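Long-range contact in bacterial bifunctional deaminase-reductase C-terminal domain-containing protein (Corynebacterium diphtheriae, PDB 2P4G), which probably acts as an NADP-dependent pyrimidine reductase of riboflavin biosynthesis, reducing 5-amino-6-(5-phosphoribosylamino)uracil: residues 57-65 / 248-256. Sequence-based numbering, arbitrary orientation.
With EDO (1,2-ethanediol), chain J.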
loop_
_atom_site.group_PDB
_atom_site.type_symbol
_atom_site.label_atom_id
_atom_site.label_comp_id
_atom_site.label_asym_id
_atom_site.label_seq_id
_atom_site.Cartn_x
_atom_site.Cartn_y
_atom_site.Cartn_z
HETATM N N MSE A 57 2.458 13.548 -4.269
HETATM C CA MSE A 57 3.147 12.442 -3.637
HETATM C C MSE A 57 4.489 12.148 -4.296
HETATM O O MSE A 57 5.393 11.655 -3.646
HETATM C CB MSE A 57 2.267 11.203 -3.618
HETATM C CG MSE A 57 1.282 11.246 -2.489
HETATM SE SE MSE A 57 0.514 9.541 -2.158
HETATM C CE MSE A 57 -0.587 9.537 -3.826
ATOM N N GLY A 58 4.615 12.468 -5.577
ATOM C CA GLY A 58 5.818 12.156 -6.326
ATOM C C GLY A 58 6.909 13.145 -6.030
ATOM O O GLY A 58 6.645 14.240 -5.538
ATOM N N ASP A 59 8.144 12.740 -6.307
ATOM C CA ASP A 59 9.285 13.650 -6.278
ATOM C C ASP A 59 9.883 13.656 -7.684
ATOM O O ASP A 59 9.254 13.169 -8.627
ATOM C CB ASP A 59 10.304 13.267 -5.186
ATOM C CG ASP A 59 10.974 11.917 -5.432
ATOM O OD1 ASP A 59 10.641 11.229 -6.413
ATOM O OD2 ASP A 59 11.836 11.537 -4.619
ATOM N N GLN A 60 11.079 14.213 -7.831
ATOM C CA GLN A 60 11.697 14.335 -9.137
ATOM C C GLN A 60 12.106 12.992 -9.692
ATOM O O GLN A 60 11.981 12.762 -10.872
ATOM C CB GLN A 60 12.924 15.257 -9.089
ATOM C CG GLN A 60 13.399 15.662 -10.488
ATOM C CD GLN A 60 12.271 16.231 -11.346
ATOM O OE1 GLN A 60 11.662 17.238 -10.985
ATOM N NE2 GLN A 60 11.979 15.577 -12.479
ATOM N N THR A 61 12.605 12.111 -8.841
ATOM C CA THR A 61 13.011 10.770 -9.285
ATOM C C THR A 61 11.818 10.081 -9.937
ATOM O O THR A 61 11.899 9.639 -11.072
ATOM C CB THR A 61 13.603 9.957 -8.129
ATOM O OG1 THR A 61 14.731 10.668 -7.575
ATOM C CG2 THR A 61 14.051 8.609 -8.611
ATOM N N ASP A 62 10.694 10.076 -9.229
ATOM C CA ASP A 62 9.443 9.510 -9.717
ATOM C C ASP A 62 8.968 10.134 -11.031
ATOM O O ASP A 62 8.517 9.410 -11.922
ATOM C CB ASP A 62 8.352 9.674 -8.652
ATOM C CG ASP A 62 7.082 8.962 -9.013
ATOM O OD1 ASP A 62 7.067 7.714 -9.045
ATOM O OD2 ASP A 62 6.097 9.641 -9.299
ATOM N N ALA A 63 9.049 11.464 -11.148
ATOM C CA ALA A 63 8.656 12.151 -12.401
ATOM C C ALA A 63 9.580 11.739 -13.547
ATOM O O ALA A 63 9.134 11.500 -14.663
ATOM C CB ALA A 63 8.664 13.719 -12.237
ATOM N N ASP A 64 10.870 11.669 -13.259
ATOM C CA ASP A 64 11.844 11.123 -14.195
ATOM C C ASP A 64 11.540 9.699 -14.636
ATOM O O ASP A 64 11.698 9.348 -15.793
ATOM C CB ASP A 64 13.216 11.106 -13.552
ATOM C CG ASP A 64 13.762 12.481 -13.301
ATOM O OD1 ASP A 64 13.077 13.477 -13.662
ATOM O OD2 ASP A 64 14.885 12.560 -12.743
ATOM N N LEU A 65 11.142 8.861 -13.704
ATOM C CA LEU A 65 10.806 7.477 -14.028
ATOM C C LEU A 65 9.579 7.404 -14.943
ATOM O O LEU A 65 9.532 6.599 -15.865
ATOM C CB LEU A 65 10.557 6.680 -12.736
ATOM C CG LEU A 65 10.284 5.191 -12.894
ATOM C CD1 LEU A 65 11.494 4.553 -13.505
ATOM C CD2 LEU A 65 9.918 4.562 -11.527
ATOM N N SER A 248 15.044 3.229 -3.843
ATOM C CA SER A 248 14.419 4.405 -3.224
ATOM C C SER A 248 15.071 5.726 -3.651
ATOM O O SER A 248 16.231 5.746 -4.048
ATOM C CB SER A 248 14.450 4.279 -1.693
ATOM O OG SER A 248 15.750 4.491 -1.166
ATOM N N SER A 249 14.308 6.818 -3.580
ATOM C CA SER A 249 14.824 8.178 -3.809
ATOM C C SER A 249 15.350 8.789 -2.513
ATOM O O SER A 249 15.110 8.244 -1.432
ATOM C CB SER A 249 13.727 9.077 -4.386
ATOM O OG SER A 249 12.717 9.356 -3.445
ATOM N N PRO A 250 16.062 9.930 -2.601
ATOM C CA PRO A 250 16.537 10.570 -1.365
ATOM C C PRO A 250 15.414 11.152 -0.511
ATOM O O PRO A 250 15.626 11.421 0.664
ATOM C CB PRO A 250 17.474 11.683 -1.863
ATOM C CG PRO A 250 17.655 11.440 -3.334
ATOM C CD PRO A 250 16.473 10.686 -3.798
ATOM N N ASN A 251 14.240 11.345 -1.108
ATOM C CA ASN A 251 13.037 11.723 -0.374
ATOM C C ASN A 251 12.274 10.538 0.235
ATOM O O ASN A 251 11.210 10.728 0.809
ATOM C CB ASN A 251 12.118 12.509 -1.291
ATOM C CG ASN A 251 12.768 13.783 -1.794
ATOM O OD1 ASN A 251 12.942 13.968 -2.991
ATOM N ND2 ASN A 251 13.146 14.658 -0.874
ATOM N N GLY A 252 12.800 9.327 0.091
ATOM C CA GLY A 252 12.249 8.162 0.765
ATOM C C GLY A 252 11.109 7.496 0.026
ATOM O O GLY A 252 10.385 6.682 0.607
ATOM N N LEU A 253 10.951 7.815 -1.256
ATOM C CA LEU A 253 9.984 7.118 -2.078
ATOM C C LEU A 253 10.586 5.791 -2.492
ATOM O O LEU A 253 11.776 5.724 -2.803
ATOM C CB LEU A 253 9.607 7.926 -3.325
ATOM C CG LEU A 253 8.595 9.088 -3.170
ATOM C CD1 LEU A 253 9.213 10.236 -2.400
ATOM C CD2 LEU A 253 8.086 9.536 -4.560
ATOM N N ILE A 254 9.778 4.733 -2.469
ATOM C CA ILE A 254 10.260 3.390 -2.843
ATOM C C ILE A 254 9.800 3.194 -4.269
ATOM O O ILE A 254 8.670 3.549 -4.625
ATOM C CB ILE A 254 9.705 2.247 -1.962
ATOM C CG1 ILE A 254 10.022 2.479 -0.488
ATOM C CG2 ILE A 254 10.273 0.868 -2.388
ATOM C CD1 ILE A 254 9.264 1.490 0.437
ATOM N N PHE A 255 10.706 2.676 -5.089
ATOM C CA PHE A 255 10.380 2.330 -6.436
ATOM C C PHE A 255 10.544 0.835 -6.535
ATOM O O PHE A 255 11.572 0.295 -6.131
ATOM C CB PHE A 255 11.302 3.034 -7.421
ATOM C CG PHE A 255 11.290 4.513 -7.285
ATOM C CD1 PHE A 255 10.237 5.257 -7.797
ATOM C CD2 PHE A 255 12.305 5.169 -6.635
ATOM C CE1 PHE A 255 10.214 6.602 -7.670
ATOM C CE2 PHE A 255 12.284 6.533 -6.516
ATOM C CZ PHE A 255 11.241 7.255 -7.033
ATOM N N SER A 256 9.527 0.188 -7.097
ATOM C CA SER A 256 9.464 -1.260 -7.185
ATOM C C SER A 256 8.981 -1.634 -8.580
ATOM O O SER A 256 8.115 -0.979 -9.127
ATOM C CB SER A 256 8.499 -1.818 -6.134
ATOM O OG SER A 256 7.170 -1.423 -6.422
HETATM C C1 EDO J . 2.728 8.272 -11.024
HETATM O O1 EDO J . 4.002 7.686 -10.777
HETATM C C2 EDO J . 2.044 7.363 -12.042
HETATM O O2 EDO J . 0.611 7.571 -12.183
#
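The first turns of helix 60-65, capped by D59, meet the start of strand 254-256 and the type I turn S249-G252 that joins strand 237-248 to it; the helix and strand axes run 23° from parallel, 10.2 Å apart, and the backbones come nearest where T61 faces S249. D59 OD1 takes the helix N-cap bond from D62 N, an almost straight 3.0 Å, while D59 OD2 accepts from S249 OG at 2.6 Å, on its syn side, 22° out of the carboxylate plane. With CG set between backbone N and carbonyl carbon (chi1 65°), the carboxylate can serve the helix end and the turn together. S249 OG in turn accepts a hydrogen bond from L253 N. The L253 side chain comes at D59 from the opposite direction, CD2 lying 3.6 Å from D59 OD1 and also against M57 O. Beside this polar link, the F255 ring lies against the helix: T61 CG2 approaches CE2 obliquely at 3.4 Å, L65 CD2 reaches CD1 at 3.8 Å, and D62 CB sits in the ring plane at its edge. The D62 carboxylate, nearly coplanar with that ring, bonds through OD1 to T215 OG1 and through OD2 to an ethanediol probably left from crystallisation. The contact thus packs helix 60-72 onto the antiparallel end of the dihydrofolate-reductase-like sheet, where strand 254-260 lies between 211-217 and 237-248, with helix 18-23 against L65 and the second subunit on I254 and S256.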